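Local coordinates for protein (S)-2-haloacid dehalogenase 4A (PDB 2NO4) that hydrolyses short-chain (S)-2-haloalkanoic acids to the corresponding (R)-2-hydroxyalkanoic acids, releasing halide and inverting the configuration of the carbon attacked, at residues L127-D132 with L152-L157; N200-N205 with H220-L225. All coordinates share one frame; numbering follows the deposited sequence.

Contact 1. Residues L127-D132 with L152-L157; sequences LSNGND and LSADDL. With SO4 (sulfate ion), chain H; SO4 (sulfate ion), chain I.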
loop_
_atom_site.group_PDB
_atom_site.type_symbol
_atom_site.label_atom_id
_atom_site.label_comp_id
_atom_site.label_asym_id
_atom_site.label_seq_id
_atom_site.Cartn_x
_atom_site.Cartn_y
_atom_site.Cartn_z
ATOM N N LEU B 127 16.143 -0.323 11.995
ATOM C CA LEU B 127 15.801 0.690 10.981
ATOM C C LEU B 127 14.278 0.587 10.750
ATOM O O LEU B 127 13.760 -0.457 10.266
ATOM C CB LEU B 127 16.599 0.454 9.685
ATOM C CG LEU B 127 16.249 1.421 8.539
ATOM C CD1 LEU B 127 16.721 2.868 8.931
ATOM C CD2 LEU B 127 16.812 0.944 7.185
ATOM N N SER B 128 13.563 1.636 11.144
ATOM C CA SER B 128 12.104 1.581 11.250
ATOM C C SER B 128 11.422 2.802 10.640
ATOM O O SER B 128 11.921 3.931 10.752
ATOM C CB SER B 128 11.710 1.494 12.737
ATOM O OG SER B 128 10.281 1.425 12.880
ATOM N N ASN B 129 10.245 2.594 10.051
ATOM C CA ASN B 129 9.332 3.723 9.756
ATOM C C ASN B 129 8.870 4.496 10.990
ATOM O O ASN B 129 8.453 5.644 10.863
ATOM C CB ASN B 129 8.060 3.238 9.036
ATOM C CG ASN B 129 8.331 2.731 7.632
ATOM O OD1 ASN B 129 9.197 3.249 6.913
ATOM N ND2 ASN B 129 7.553 1.713 7.215
ATOM N N GLY B 130 8.872 3.846 12.157
ATOM C CA GLY B 130 8.303 4.421 13.367
ATOM C C GLY B 130 9.183 5.603 13.795
ATOM O O GLY B 130 10.405 5.544 13.690
ATOM N N ASN B 131 8.540 6.687 14.208
ATOM C CA ASN B 131 9.228 7.858 14.788
ATOM C C ASN B 131 9.733 7.518 16.200
ATOM O O ASN B 131 9.216 6.569 16.841
ATOM C CB ASN B 131 8.299 9.085 14.797
ATOM C CG ASN B 131 6.972 8.833 15.526
ATOM O OD1 ASN B 131 6.086 8.148 14.997
ATOM N ND2 ASN B 131 6.803 9.438 16.723
ATOM N N ASP B 132 10.712 8.266 16.692
ATOM C CA ASP B 132 11.376 7.887 17.935
ATOM C C ASP B 132 10.425 7.704 19.108
ATOM O O ASP B 132 10.514 6.746 19.856
ATOM C CB ASP B 132 12.507 8.849 18.280
ATOM C CG ASP B 132 13.458 8.258 19.297
ATOM O OD1 ASP B 132 13.462 8.744 20.440
ATOM O OD2 ASP B 132 14.172 7.288 18.957
ATOM N N LEU B 152 17.410 3.620 14.250
ATOM C CA LEU B 152 17.299 4.589 13.154
ATOM C C LEU B 152 15.850 4.695 12.654
ATOM O O LEU B 152 15.154 3.687 12.493
ATOM C CB LEU B 152 18.283 4.221 12.056
ATOM C CG LEU B 152 19.724 4.194 12.585
ATOM C CD1 LEU B 152 20.672 3.660 11.550
ATOM C CD2 LEU B 152 20.154 5.597 13.049
ATOM N N SER B 153 15.396 5.929 12.443
ATOM C CA SER B 153 14.002 6.202 12.121
ATOM C C SER B 153 13.825 6.869 10.751
ATOM O O SER B 153 14.654 7.711 10.359
ATOM C CB SER B 153 13.382 7.074 13.198
ATOM O OG SER B 153 12.047 7.387 12.830
ATOM N N ALA B 154 12.741 6.514 10.048
ATOM C CA ALA B 154 12.308 7.225 8.814
ATOM C C ALA B 154 12.076 8.718 9.076
ATOM O O ALA B 154 12.189 9.546 8.168
ATOM C CB ALA B 154 11.004 6.623 8.278
ATOM N N ASP B 155 11.686 9.025 10.312
ATOM C CA ASP B 155 11.370 10.366 10.734
ATOM C C ASP B 155 12.581 11.313 10.696
ATOM O O ASP B 155 12.399 12.527 10.702
ATOM C CB ASP B 155 10.751 10.374 12.133
ATOM C CG ASP B 155 9.904 11.623 12.384
ATOM O OD1 ASP B 155 9.064 11.992 11.524
ATOM O OD2 ASP B 155 10.054 12.233 13.455
ATOM N N ASP B 156 13.790 10.764 10.635
ATOM C CA ASP B 156 15.003 11.586 10.559
ATOM C C ASP B 156 15.122 12.193 9.168
ATOM O O ASP B 156 15.551 13.333 9.042
ATOM C CB ASP B 156 16.247 10.779 10.935
ATOM C CG ASP B 156 16.195 10.285 12.369
ATOM O OD1 ASP B 156 15.635 11.008 13.187
ATOM O OD2 ASP B 156 16.657 9.164 12.698
ATOM N N LEU B 157 14.691 11.455 8.138
ATOM C CA LEU B 157 14.794 11.910 6.742
ATOM C C LEU B 157 13.462 12.367 6.178
ATOM O O LEU B 157 13.432 12.980 5.118
ATOM C CB LEU B 157 15.278 10.770 5.819
ATOM C CG LEU B 157 16.697 10.255 5.885
ATOM C CD1 LEU B 157 16.992 9.533 4.563
ATOM C CD2 LEU B 157 17.676 11.392 6.125
HETATM S S SO4 H . 8.867 -0.686 10.441
HETATM O O1 SO4 H . 9.517 -1.033 11.685
HETATM O O2 SO4 H . 7.729 0.199 10.665
HETATM O O3 SO4 H . 9.788 -0.129 9.477
HETATM O O4 SO4 H . 8.357 -1.960 9.939
HETATM S S SO4 I . 9.605 12.206 17.885
HETATM O O1 SO4 I . 9.775 12.474 19.317
HETATM O O2 SO4 I . 8.717 13.249 17.325
HETATM O O3 SO4 I . 10.938 12.269 17.245
HETATM O O4 SO4 I . 8.984 10.874 17.731
HETATM O O HOH W 1 11.567 10.479 15.402
#
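Ser153 meets Gly130 through a hydroxyl swung anti to its own backbone N (chi1 177°), which turns OG toward the carbonyl of Gly130. Ser153 OG donates to Gly130 O over 2.6 Å, reaching it from 32° outside the carbonyl plane. Ser153 OG in turn accepts from Asp155 N, an ST turn that leaves this buried hydroxyl with both a donor and an acceptor role filled. Ser128 holds the equivalent torsion in the neighbouring strand, and its OG takes Gly130 N at 2.9 Å in a second ST turn. That hydroxyl donates a hydrogen bond to O1 of a sulfate, while Asn129 N points almost straight at O3 of the same ion. Ser128 and Asn129 bind the (S)-2-haloacid, and Ala21 N, Tyr22 N and Lys161 NZ also hold this sulfate, so the ion sits in the substrate site.

Two backbone bonds tie the parallel strand ends: Ser128 N to Leu152 O at 2.9 Å, and Ala154 N to Ser128 O at 2.8 Å. On the face carrying the leucines, Leu127 CD1 rests on Leu152 CB at 3.7 Å. Past the strands, Ala154 CB packs on Asn129 CA, and the CB atoms of Asn131 and Asp155 touch. A water bridges Asp132 N, Asp155 OD2 and a second sulfate, whose O4 receives Asn131 ND2 at 2.8 Å, while Asp155 OD1 is taken by Tyr67 OH.

The contact closes the beta-alpha-beta unit made by strand 123-128, helix 132-141 and strand 150-153. Helix 164-174 covers Leu127 and Ala154 through Tyr167 and Ile166, Phe70 of helix 70-84 lies against Asn129 and Asn131, and Leu127 is backbone-bonded to Phe19 of strand 16-19, the next in the sheet.

Contact 2. Residues N200-N205 with H220-L225; sequences NTVRIN and HQVNSL. With SO4 (sulfate ion), chain L.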
loop_
_atom_site.group_PDB
_atom_site.type_symbol
_atom_site.label_atom_id
_atom_site.label_comp_id
_atom_site.label_asym_id
_atom_site.label_seq_id
_atom_site.Cartn_x
_atom_site.Cartn_y
_atom_site.Cartn_z
ATOM N N ASN B 200 22.187 -7.681 2.573
ATOM C CA ASN B 200 21.948 -9.137 2.583
ATOM C C ASN B 200 20.663 -9.408 3.363
ATOM O O ASN B 200 20.596 -9.157 4.568
ATOM C CB ASN B 200 23.142 -9.886 3.206
ATOM C CG ASN B 200 24.449 -9.588 2.472
ATOM O OD1 ASN B 200 24.667 -10.079 1.367
ATOM N ND2 ASN B 200 25.303 -8.753 3.070
ATOM N N THR B 201 19.640 -9.919 2.681
ATOM C CA THR B 201 18.305 -9.967 3.276
ATOM C C THR B 201 17.924 -11.327 3.841
ATOM O O THR B 201 18.155 -12.364 3.229
ATOM C CB THR B 201 17.225 -9.473 2.279
ATOM O OG1 THR B 201 17.389 -10.181 1.050
ATOM C CG2 THR B 201 17.423 -7.978 2.033
ATOM N N VAL B 202 17.322 -11.288 5.014
ATOM C CA VAL B 202 16.813 -12.481 5.671
ATOM C C VAL B 202 15.378 -12.231 6.087
ATOM O O VAL B 202 15.081 -11.307 6.868
ATOM C CB VAL B 202 17.646 -12.840 6.900
ATOM C CG1 VAL B 202 16.998 -14.054 7.664
ATOM C CG2 VAL B 202 19.110 -13.081 6.491
ATOM N N ARG B 203 14.486 -13.022 5.511
ATOM C CA ARG B 203 13.074 -12.979 5.887
ATOM C C ARG B 203 12.774 -13.863 7.116
ATOM O O ARG B 203 13.193 -15.020 7.168
ATOM C CB ARG B 203 12.220 -13.459 4.716
ATOM C CG ARG B 203 10.775 -13.528 5.129
ATOM C CD ARG B 203 9.868 -13.338 4.035
ATOM N NE ARG B 203 8.502 -13.175 4.528
ATOM C CZ ARG B 203 7.446 -13.157 3.729
ATOM N NH1 ARG B 203 7.601 -13.311 2.424
ATOM N NH2 ARG B 203 6.229 -13.029 4.241
ATOM N N ILE B 204 12.074 -13.293 8.098
ATOM C CA ILE B 204 11.394 -14.076 9.142
ATOM C C ILE B 204 9.969 -14.327 8.636
ATOM O O ILE B 204 9.159 -13.402 8.586
ATOM C CB ILE B 204 11.363 -13.382 10.516
ATOM C CG1 ILE B 204 12.716 -12.717 10.850
ATOM C CG2 ILE B 204 10.951 -14.375 11.630
ATOM C CD1 ILE B 204 13.887 -13.669 10.965
ATOM N N ASN B 205 9.718 -15.562 8.199
ATOM C CA ASN B 205 8.435 -15.976 7.653
ATOM C C ASN B 205 7.846 -16.973 8.640
ATOM O O ASN B 205 8.072 -18.191 8.557
ATOM C CB ASN B 205 8.622 -16.555 6.248
ATOM C CG ASN B 205 7.312 -16.712 5.495
ATOM O OD1 ASN B 205 6.217 -16.681 6.088
ATOM N ND2 ASN B 205 7.415 -16.914 4.193
ATOM N N HIS B 220 18.424 -15.626 2.788
ATOM C CA HIS B 220 17.895 -16.727 3.550
ATOM C C HIS B 220 16.486 -16.377 4.011
ATOM O O HIS B 220 16.105 -15.227 4.063
ATOM C CB HIS B 220 18.785 -17.083 4.759
ATOM C CG HIS B 220 18.934 -18.566 5.011
ATOM N ND1 HIS B 220 17.925 -19.352 5.528
ATOM C CD2 HIS B 220 19.995 -19.393 4.844
ATOM C CE1 HIS B 220 18.353 -20.595 5.661
ATOM N NE2 HIS B 220 19.601 -20.650 5.233
ATOM N N GLN B 221 15.744 -17.407 4.360
ATOM C CA GLN B 221 14.442 -17.321 5.036
ATOM C C GLN B 221 14.413 -18.335 6.190
ATOM O O GLN B 221 14.834 -19.481 6.019
ATOM C CB GLN B 221 13.302 -17.645 4.069
ATOM C CG GLN B 221 11.903 -17.616 4.703
ATOM C CD GLN B 221 10.814 -17.715 3.650
ATOM O OE1 GLN B 221 10.180 -16.730 3.311
ATOM N NE2 GLN B 221 10.619 -18.896 3.113
ATOM N N VAL B 222 13.887 -17.901 7.328
ATOM C CA VAL B 222 13.766 -18.705 8.533
ATOM C C VAL B 222 12.363 -18.457 9.118
ATOM O O VAL B 222 11.702 -17.486 8.755
ATOM C CB VAL B 222 14.883 -18.374 9.577
ATOM C CG1 VAL B 222 16.293 -18.714 9.045
ATOM C CG2 VAL B 222 14.816 -16.914 10.098
ATOM N N ASN B 223 11.922 -19.297 10.049
ATOM C CA ASN B 223 10.574 -19.166 10.598
ATOM C C ASN B 223 10.533 -18.528 11.985
ATOM O O ASN B 223 9.479 -18.366 12.554
ATOM C CB ASN B 223 9.821 -20.520 10.561
ATOM C CG ASN B 223 10.415 -21.571 11.524
ATOM O OD1 ASN B 223 9.992 -22.729 11.515
ATOM N ND2 ASN B 223 11.400 -21.177 12.339
ATOM N N SER B 224 11.696 -18.153 12.502
ATOM C CA SER B 224 11.799 -17.645 13.838
ATOM C C SER B 224 13.045 -16.813 13.940
ATOM O O SER B 224 14.074 -17.143 13.337
ATOM C CB SER B 224 11.920 -18.841 14.828
ATOM O OG SER B 224 12.213 -18.372 16.118
ATOM N N LEU B 225 12.988 -15.783 14.784
ATOM C CA LEU B 225 14.174 -14.995 15.056
ATOM C C LEU B 225 15.322 -15.848 15.688
ATOM O O LEU B 225 16.504 -15.607 15.430
ATOM C CB LEU B 225 13.792 -13.856 15.998
ATOM C CG LEU B 225 13.035 -12.635 15.458
ATOM C CD1 LEU B 225 12.387 -11.931 16.668
ATOM C CD2 LEU B 225 13.926 -11.662 14.655
HETATM S S SO4 L . 9.877 -15.530 17.108
HETATM O O1 SO4 L . 10.266 -14.781 18.325
HETATM O O2 SO4 L . 8.409 -15.546 16.867
HETATM O O3 SO4 L . 10.587 -14.921 16.009
HETATM O O4 SO4 L . 10.188 -16.941 17.251
#
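Arg203 N donates to His220 O at 3.1 Å in the backbone ladder. Val222 N then bonds to Arg203 O at 3.0 Å and Asn205 N to Val222 O at 2.8 Å, both nearly head-on to the carbonyl, so the parallel pairing is firm toward the C-terminal ends; the bond before these, His220 N to Thr201 O, is weak. The two short strands run at 21° to each other.

Among the side-chain polar groups, Gln221 extends alongside Arg203, pointing the same way, and brings OE1 to Asn205. Asn205 ND2 donates to Gln221 OE1 over 2.9 Å; OE1 lies in the asparagine's amide plane, but the N-H arrives from above the glutamine carbonyl plane, and the two amides are turned 74° apart. Asn205 ND2 also stands 3.8 Å above the centre of one face of the Arg203 guanidinium. Asn205 is also held from outside, its OD1 accepting from Asn209 N.

Apolar packing occupies the face with Val202, Ile204 and Val222. Ile204 CD1 presses on Val222 CG2 at 3.5 Å, tight for two methyls; chi2 of -63° folds that CD1 back rather than extending it. Ile204 CG1 meets Leu225 CD2 at 4.1 Å, the two side chains crossing at about a right angle, and Leu228 of helix 228-232 covers Val202 and Ile204.

Past the strand, Ser224 OG and Leu225 N each donate to a sulfate, probably from the crystallisation liquor, which Asp109 N and Arg206 NE also hold. The chemistry is thus divided: aliphatic side chains toward helix 228-232, Arg203 and Gln221 on the other face with Asn205 joining them past the strand end, and beyond it donors gathered round an anion.

Both contacts belong to one parallel sheet of the Rossmann-like HAD core, and they bring in its two outermost strands: contact 1 pairs 150-153 with 123-128, contact 2 pairs 220-222 with 200-204. Their centres lie 22 Å apart, on opposite sides of the chain's centre. Contact 1 is largely buried, and its Ser128 and Asn129 contribute to the substrate site. Contact 2 is only partly buried: its inner strand is largely buried, whereas His220, Gln221 and Asn223 are exposed. More backbone bonds and more apolar packing carry contact 2; two ST turns mark contact 1. Sulfate accompanies both, yet only contact 1 holds one at the haloacid-binding residues.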